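Local structure of MIP07328p (Drosophila melanogaster, 6FKK) at residues A[189-198]-A[210-221]. The protein is a semaphorin, one of a family of axon guidance cues, and probably acts as a chemorepellent by binding semaphorin receptors. Residues are numbered along the deposited sequence; the frame is centred on the assembly and turned at random.
Sequences LKQLNQPDFV and FFRELSMEVMNF. With NAG (2-acetamido-2-deoxy-beta-D-glucopyranose), chain E.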
ATOM      1  N   LEU A 189      11.449  21.571  -4.719  1.00 73.46           N
ATOM      2  CA  LEU A 189      10.481  20.790  -5.475  1.00 67.37           C
ATOM      3  C   LEU A 189      11.119  19.691  -6.315  1.00 64.75           C
ATOM      4  O   LEU A 189      10.391  18.863  -6.872  1.00 59.52           O
ATOM      5  CB  LEU A 189       9.654  21.714  -6.371  1.00 64.30           C
ATOM      6  CG  LEU A 189       8.899  22.827  -5.642  1.00 56.26           C
ATOM      7  CD1 LEU A 189       8.172  23.720  -6.630  1.00 49.93           C
ATOM      8  CD2 LEU A 189       7.925  22.246  -4.628  1.00 66.34           C
ATOM      9  N   LYS A 190      12.450  19.659  -6.423  1.00 64.65           N
ATOM     10  CA  LYS A 190      13.096  18.580  -7.162  1.00 43.39           C
ATOM     11  C   LYS A 190      13.007  17.263  -6.400  1.00 49.89           C
ATOM     12  O   LYS A 190      12.863  16.196  -7.009  1.00 57.34           O
ATOM     13  CB  LYS A 190      14.554  18.938  -7.460  1.00 62.81           C
ATOM     14  CG  LYS A 190      14.725  19.907  -8.623  1.00 80.46           C
ATOM     15  CD  LYS A 190      16.187  20.102  -8.996  1.00 91.50           C
ATOM     16  CE  LYS A 190      16.941  20.858  -7.917  1.00 94.23           C
ATOM     17  NZ  LYS A 190      18.328  21.188  -8.347  1.00 93.78           N
ATOM     18  N   GLN A 191      13.083  17.318  -5.069  1.00 57.18           N
ATOM     19  CA  GLN A 191      12.959  16.105  -4.267  1.00 52.17           C
ATOM     20  C   GLN A 191      11.498  15.741  -4.030  1.00 55.70           C
ATOM     21  O   GLN A 191      11.102  14.584  -4.205  1.00 55.29           O
ATOM     22  CB  GLN A 191      13.692  16.276  -2.934  1.00 54.17           C
ATOM     23  CG  GLN A 191      15.207  16.258  -3.049  1.00 60.30           C
ATOM     24  CD  GLN A 191      15.895  16.195  -1.698  1.00 56.25           C
ATOM     25  OE1 GLN A 191      15.354  16.652  -0.691  1.00 47.94           O
ATOM     26  NE2 GLN A 191      17.091  15.619  -1.669  1.00 74.04           N
ATOM     27  N   LEU A 192      10.683  16.717  -3.632  1.00 55.79           N
ATOM     28  CA  LEU A 192       9.273  16.483  -3.346  1.00 45.22           C
ATOM     29  C   LEU A 192       8.463  17.669  -3.846  1.00 46.43           C
ATOM     30  O   LEU A 192       8.817  18.819  -3.577  1.00 67.80           O
ATOM     31  CB  LEU A 192       9.043  16.274  -1.845  1.00 43.06           C
ATOM     32  CG  LEU A 192       9.617  14.991  -1.243  1.00 37.71           C
ATOM     33  CD1 LEU A 192       9.523  15.018   0.273  1.00 38.29           C
ATOM     34  CD2 LEU A 192       8.885  13.788  -1.802  1.00 36.19           C
ATOM     35  N   ASN A 193       7.375  17.384  -4.565  1.00 66.09           N
ATOM     36  CA  ASN A 193       6.528  18.409  -5.180  1.00 62.60           C
ATOM     37  C   ASN A 193       5.070  18.086  -4.857  1.00 58.23           C
ATOM     38  O   ASN A 193       4.400  17.393  -5.629  1.00 56.70           O
ATOM     39  CB  ASN A 193       6.770  18.475  -6.686  1.00 65.43           C
ATOM     40  CG  ASN A 193       6.244  19.752  -7.310  1.00 66.30           C
ATOM     41  OD1 ASN A 193       5.370  20.417  -6.754  1.00 59.69           O
ATOM     42  ND2 ASN A 193       6.778  20.102  -8.475  1.00 69.81           N
ATOM     43  N   GLN A 194       4.585  18.604  -3.732  1.00 61.04           N
ATOM     44  CA  GLN A 194       3.231  18.356  -3.249  1.00 60.52           C
ATOM     45  C   GLN A 194       2.876  16.867  -3.242  1.00 50.12           C
ATOM     46  O   GLN A 194       1.913  16.450  -3.901  1.00 79.11           O
ATOM     47  CB  GLN A 194       2.216  19.144  -4.065  1.00 52.59           C
ATOM     48  CG  GLN A 194       2.487  20.637  -4.131  1.00 64.09           C
ATOM     49  CD  GLN A 194       1.339  21.409  -4.751  1.00 73.24           C
ATOM     50  OE1 GLN A 194       0.176  21.028  -4.616  1.00 79.90           O
ATOM     51  NE2 GLN A 194       1.661  22.501  -5.438  1.00 48.46           N
ATOM     52  N   PRO A 195       3.613  16.043  -2.503  1.00 47.25           N
ATOM     53  CA  PRO A 195       3.385  14.598  -2.561  1.00 44.57           C
ATOM     54  C   PRO A 195       2.281  14.137  -1.624  1.00 39.57           C
ATOM     55  O   PRO A 195       2.048  14.708  -0.557  1.00 58.46           O
ATOM     56  CB  PRO A 195       4.736  14.021  -2.131  1.00 45.11           C
ATOM     57  CG  PRO A 195       5.242  15.024  -1.150  1.00 37.49           C
ATOM     58  CD  PRO A 195       4.753  16.375  -1.629  1.00 46.63           C
ATOM     59  N   ASP A 196       1.593  13.080  -2.050  1.00 49.99           N
ATOM     60  CA  ASP A 196       0.640  12.349  -1.222  1.00 36.34           C
ATOM     61  C   ASP A 196       1.175  10.932  -1.073  1.00 34.42           C
ATOM     62  O   ASP A 196       1.189  10.166  -2.042  1.00 46.70           O
ATOM     63  CB  ASP A 196      -0.761  12.351  -1.838  1.00 53.93           C
ATOM     64  CG  ASP A 196      -1.389  13.734  -1.867  1.00 76.42           C
ATOM     65  OD1 ASP A 196      -0.742  14.703  -1.417  1.00 93.94           O
ATOM     66  OD2 ASP A 196      -2.538  13.851  -2.343  1.00 84.65           O
ATOM     67  N   PHE A 197       1.626  10.589   0.130  1.00 49.12           N
ATOM     68  CA  PHE A 197       2.271   9.305   0.359  1.00 37.06           C
ATOM     69  C   PHE A 197       1.238   8.202   0.558  1.00 42.85           C
ATOM     70  O   PHE A 197       0.165   8.420   1.127  1.00 55.88           O
ATOM     71  CB  PHE A 197       3.198   9.382   1.571  1.00 34.18           C
ATOM     72  CG  PHE A 197       4.294  10.399   1.430  1.00 44.72           C
ATOM     73  CD1 PHE A 197       5.497  10.060   0.833  1.00 43.79           C
ATOM     74  CD2 PHE A 197       4.121  11.695   1.888  1.00 45.40           C
ATOM     75  CE1 PHE A 197       6.507  10.992   0.698  1.00 50.21           C
ATOM     76  CE2 PHE A 197       5.128  12.632   1.756  1.00 52.10           C
ATOM     77  CZ  PHE A 197       6.323  12.281   1.160  1.00 50.98           C
ATOM     78  N   VAL A 198       1.576   7.006   0.078  1.00 50.06           N
ATOM     79  CA  VAL A 198       0.680   5.857   0.152  1.00 42.10           C
ATOM     80  C   VAL A 198       1.294   4.667   0.873  1.00 46.50           C
ATOM     81  O   VAL A 198       0.573   3.695   1.143  1.00 54.18           O
ATOM     82  CB  VAL A 198       0.196   5.423  -1.250  1.00 45.91           C
ATOM     83  CG1 VAL A 198      -0.378   6.608  -2.018  1.00 41.93           C
ATOM     84  CG2 VAL A 198       1.325   4.764  -2.024  1.00 53.86           C
ATOM     85  N   PHE A 210       6.496   5.150  -1.248  1.00 30.34           N
ATOM     86  CA  PHE A 210       5.656   5.192  -2.436  1.00 29.89           C
ATOM     87  C   PHE A 210       4.679   6.351  -2.313  1.00 41.78           C
ATOM     88  O   PHE A 210       4.006   6.491  -1.286  1.00 54.33           O
ATOM     89  CB  PHE A 210       4.908   3.870  -2.626  1.00 29.40           C
ATOM     90  CG  PHE A 210       5.812   2.694  -2.869  1.00 46.84           C
ATOM     91  CD1 PHE A 210       6.400   2.024  -1.809  1.00 41.17           C
ATOM     92  CD2 PHE A 210       6.082   2.265  -4.159  1.00 46.57           C
ATOM     93  CE1 PHE A 210       7.235   0.946  -2.029  1.00 50.17           C
ATOM     94  CE2 PHE A 210       6.916   1.187  -4.385  1.00 38.99           C
ATOM     95  CZ  PHE A 210       7.494   0.526  -3.318  1.00 52.53           C
ATOM     96  N   PHE A 211       4.604   7.175  -3.356  1.00 30.92           N
ATOM     97  CA  PHE A 211       3.784   8.378  -3.311  1.00 31.35           C
ATOM     98  C   PHE A 211       3.537   8.869  -4.730  1.00 39.16           C
ATOM     99  O   PHE A 211       4.174   8.424  -5.686  1.00 45.20           O
ATOM    100  CB  PHE A 211       4.449   9.474  -2.471  1.00 35.96           C
ATOM    101  CG  PHE A 211       5.770   9.943  -3.017  1.00 41.64           C
ATOM    102  CD1 PHE A 211       6.942   9.273  -2.704  1.00 32.01           C
ATOM    103  CD2 PHE A 211       5.840  11.060  -3.837  1.00 47.25           C
ATOM    104  CE1 PHE A 211       8.159   9.703  -3.204  1.00 32.82           C
ATOM    105  CE2 PHE A 211       7.052  11.495  -4.339  1.00 33.50           C
ATOM    106  CZ  PHE A 211       8.213  10.816  -4.021  1.00 45.37           C
ATOM    107  N   ARG A 212       2.594   9.800  -4.847  1.00 51.22           N
ATOM    108  CA  ARG A 212       2.325  10.515  -6.083  1.00 44.60           C
ATOM    109  C   ARG A 212       2.615  11.993  -5.863  1.00 48.42           C
ATOM    110  O   ARG A 212       2.430  12.517  -4.760  1.00 59.50           O
ATOM    111  CB  ARG A 212       0.876  10.317  -6.543  1.00 33.36           C
ATOM    112  CG  ARG A 212      -0.162  10.744  -5.521  1.00 33.97           C
ATOM    113  CD  ARG A 212      -1.572  10.422  -5.995  1.00 45.50           C
ATOM    114  NE  ARG A 212      -2.587  10.867  -5.042  1.00 53.16           N
ATOM    115  CZ  ARG A 212      -3.041  10.126  -4.036  1.00 53.40           C
ATOM    116  NH1 ARG A 212      -2.570   8.899  -3.853  1.00 45.12           N
ATOM    117  NH2 ARG A 212      -3.964  10.608  -3.215  1.00 47.64           N
ATOM    118  N   GLU A 213       3.085  12.661  -6.912  1.00 46.62           N
ATOM    119  CA  GLU A 213       3.511  14.048  -6.786  1.00 36.37           C
ATOM    120  C   GLU A 213       3.400  14.731  -8.141  1.00 38.84           C
ATOM    121  O   GLU A 213       3.226  14.082  -9.175  1.00 42.98           O
ATOM    122  CB  GLU A 213       4.944  14.145  -6.256  1.00 48.54           C
ATOM    123  CG  GLU A 213       5.989  13.615  -7.226  1.00 35.84           C
ATOM    124  CD  GLU A 213       7.402  14.010  -6.842  1.00 67.97           C
ATOM    125  OE1 GLU A 213       8.355  13.418  -7.392  1.00 67.08           O
ATOM    126  OE2 GLU A 213       7.559  14.914  -5.992  1.00 72.88           O
ATOM    127  N   LEU A 214       3.511  16.057  -8.116  1.00 48.69           N
ATOM    128  CA  LEU A 214       3.547  16.834  -9.344  1.00 48.02           C
ATOM    129  C   LEU A 214       4.854  16.590 -10.088  1.00 53.62           C
ATOM    130  O   LEU A 214       5.878  16.236  -9.497  1.00 60.50           O
ATOM    131  CB  LEU A 214       3.386  18.323  -9.042  1.00 64.31           C
ATOM    132  CG  LEU A 214       2.058  18.734  -8.402  1.00 61.28           C
ATOM    133  CD1 LEU A 214       2.032  20.232  -8.129  1.00 45.40           C
ATOM    134  CD2 LEU A 214       0.884  18.318  -9.279  1.00 43.43           C
ATOM    135  N   SER A 215       4.812  16.788 -11.401  1.00 59.96           N
ATOM    136  CA  SER A 215       5.926  16.449 -12.274  1.00 81.61           C
ATOM    137  C   SER A 215       6.672  17.704 -12.700  1.00 97.97           C
ATOM    138  O   SER A 215       6.056  18.701 -13.089  1.00117.85           O
ATOM    139  CB  SER A 215       5.439  15.696 -13.511  1.00 98.95           C
ATOM    140  OG  SER A 215       6.513  15.467 -14.406  1.00111.62           O
ATOM    141  N   MET A 216       7.999  17.643 -12.627  1.00110.22           N
ATOM    142  CA  MET A 216       8.861  18.647 -13.231  1.00133.97           C
ATOM    143  C   MET A 216       9.417  18.206 -14.574  1.00146.62           C
ATOM    144  O   MET A 216       9.658  19.054 -15.439  1.00137.54           O
ATOM    145  CB  MET A 216      10.030  18.977 -12.298  1.00139.82           C
ATOM    146  CG  MET A 216       9.631  19.614 -10.983  1.00132.29           C
ATOM    147  SD  MET A 216      11.067  19.944  -9.944  1.00128.50           S
ATOM    148  CE  MET A 216      12.165  20.744 -11.114  1.00137.36           C
ATOM    149  N   GLU A 217       9.604  16.899 -14.769  1.00158.73           N
ATOM    150  CA  GLU A 217      10.256  16.396 -15.972  1.00162.69           C
ATOM    151  C   GLU A 217       9.462  16.686 -17.239  1.00158.02           C
ATOM    152  O   GLU A 217      10.026  16.611 -18.336  1.00153.88           O
ATOM    153  CB  GLU A 217      10.503  14.892 -15.843  1.00161.46           C
ATOM    154  CG  GLU A 217       9.262  14.082 -15.501  1.00155.38           C
ATOM    155  CD  GLU A 217       9.563  12.605 -15.340  1.00147.91           C
ATOM    156  OE1 GLU A 217      10.661  12.177 -15.746  1.00150.97           O
ATOM    157  OE2 GLU A 217       8.708  11.872 -14.805  1.00139.83           O
ATOM    158  N   VAL A 218       8.171  17.004 -17.120  1.00157.75           N
ATOM    159  CA  VAL A 218       7.420  17.432 -18.290  1.00160.16           C
ATOM    160  C   VAL A 218       7.996  18.752 -18.796  1.00180.76           C
ATOM    161  O   VAL A 218       8.471  19.590 -18.018  1.00188.62           O
ATOM    162  CB  VAL A 218       5.918  17.559 -17.981  1.00133.26           C
ATOM    163  CG1 VAL A 218       5.274  16.183 -17.912  1.00101.08           C
ATOM    164  CG2 VAL A 218       5.705  18.308 -16.678  1.00138.11           C
ATOM    165  N   MET A 219       7.963  18.929 -20.119  1.00180.38           N
ATOM    166  CA  MET A 219       8.628  20.068 -20.746  1.00178.55           C
ATOM    167  C   MET A 219       8.106  21.394 -20.204  1.00180.16           C
ATOM    168  O   MET A 219       8.886  22.254 -19.777  1.00174.15           O
ATOM    169  CB  MET A 219       8.451  20.000 -22.264  1.00176.49           C
ATOM    170  CG  MET A 219       7.128  19.384 -22.698  1.00171.75           C
ATOM    171  SD  MET A 219       6.637  19.850 -24.368  1.00177.51           S
ATOM    172  CE  MET A 219       6.233  21.578 -24.122  1.00172.03           C
ATOM    173  N   ASN A 220       6.789  21.577 -20.211  1.00190.04           N
ATOM    174  CA  ASN A 220       6.176  22.833 -19.805  1.00192.47           C
ATOM    175  C   ASN A 220       5.853  22.890 -18.317  1.00195.24           C
ATOM    176  O   ASN A 220       5.136  23.801 -17.890  1.00196.67           O
ATOM    177  CB  ASN A 220       4.904  23.077 -20.618  1.00185.31           C
ATOM    178  CG  ASN A 220       4.035  21.841 -20.721  1.00172.76           C
ATOM    179  OD1 ASN A 220       4.528  20.741 -20.968  1.00167.95           O
ATOM    180  ND2 ASN A 220       2.734  22.014 -20.526  1.00163.75           N
ATOM    181  N   PHE A 221       6.364  21.944 -17.522  1.00191.13           N
ATOM    182  CA  PHE A 221       6.090  21.884 -16.084  1.00184.32           C
ATOM    183  C   PHE A 221       4.588  21.814 -15.809  1.00183.02           C
ATOM    184  O   PHE A 221       4.100  22.316 -14.793  1.00186.70           O
ATOM    185  CB  PHE A 221       6.739  23.066 -15.351  1.00182.60           C
ATOM    186  CG  PHE A 221       6.664  22.977 -13.850  1.00175.62           C
ATOM    187  CD1 PHE A 221       7.172  21.880 -13.176  1.00164.97           C
ATOM    188  CD2 PHE A 221       6.090  24.003 -13.115  1.00175.44           C
ATOM    189  CE1 PHE A 221       7.099  21.803 -11.798  1.00162.88           C
ATOM    190  CE2 PHE A 221       6.017  23.932 -11.737  1.00171.20           C
ATOM    191  CZ  PHE A 221       6.523  22.831 -11.078  1.00167.14           C
TER
HETATM  192  C1  NAG E1014      -0.867  15.822   2.643  1.00111.58           C
HETATM  193  C2  NAG E1014      -1.732  17.091   2.775  1.00130.58           C
HETATM  194  C3  NAG E1014      -1.402  18.108   1.680  1.00130.63           C
HETATM  195  C4  NAG E1014       0.096  18.365   1.607  1.00144.43           C
HETATM  196  C5  NAG E1014       0.824  17.042   1.425  1.00141.57           C
HETATM  197  C6  NAG E1014       2.327  17.195   1.377  1.00158.52           C
HETATM  198  C7  NAG E1014      -3.800  16.250   1.711  1.00144.20           C
HETATM  199  C8  NAG E1014      -5.262  15.990   1.908  1.00135.37           C
HETATM  200  N2  NAG E1014      -3.151  16.766   2.766  1.00144.18           N
HETATM  201  O3  NAG E1014      -2.087  19.325   1.954  1.00119.74           O
HETATM  202  O4  NAG E1014       0.393  19.225   0.513  1.00155.49           O
HETATM  203  O5  NAG E1014       0.523  16.184   2.533  1.00114.25           O
HETATM  204  O6  NAG E1014       2.706  18.391   0.711  1.00165.56           O
HETATM  205  O7  NAG E1014      -3.235  16.002   0.648  1.00150.69           O
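F197 and F211 are cross-strand neighbours, a non-hydrogen-bonded antiparallel pair, and their side chains run alongside one another on the same face of the sheet. The two rings meet obliquely, centroids 5.2 Å apart and planes at 53°. F211 has CG between its backbone N and carbonyl carbon (chi1 62°), which carries the ring back along the partner segment, where P195 CB lies 3.6 Å from F211 CD2 and a methyl of L192 reaches F211 CZ. F197 also touches I177 of strand 175-178, so the apolar patch continues toward the preceding strand.

The backbone ladder follows the usual alternation: D196 and R212 form the hydrogen-bonded pair, with D196 N 2.9 Å from R212 O, and V198 N bonds to F210 O. Ahead of D196 the first segment is no longer strand, yet L214 N still donates to N193 O, and the side chain of E213 adds a bond of its own, accepting from N193 N at OE2 (2.9 Å); its OE1 is held by K252 and R228, which would probably favour the charged form.

On the other face, the guanidinium of R212 lies with one face over D196 CB. Its ion pair with D196 is long, D196 OD2 to R212 NH2 being 3.6 Å, and the oxygen stands well out of the guanidinium plane. V198 CG1 packs near R212 NH1. An alanine in place of R212 would strip this cover from D196 and is likely to leave its carboxylate without its cationic mate. At the margin, the N-acetylglucosamine lies beside Q194, P195 and D196. Strands 196-203 and 206-214 form a beta hairpin, continued antiparallel by strand 225-233, consistent with part of one of the four-stranded antiparallel meanders that make up the blades of the sema-domain beta-propeller.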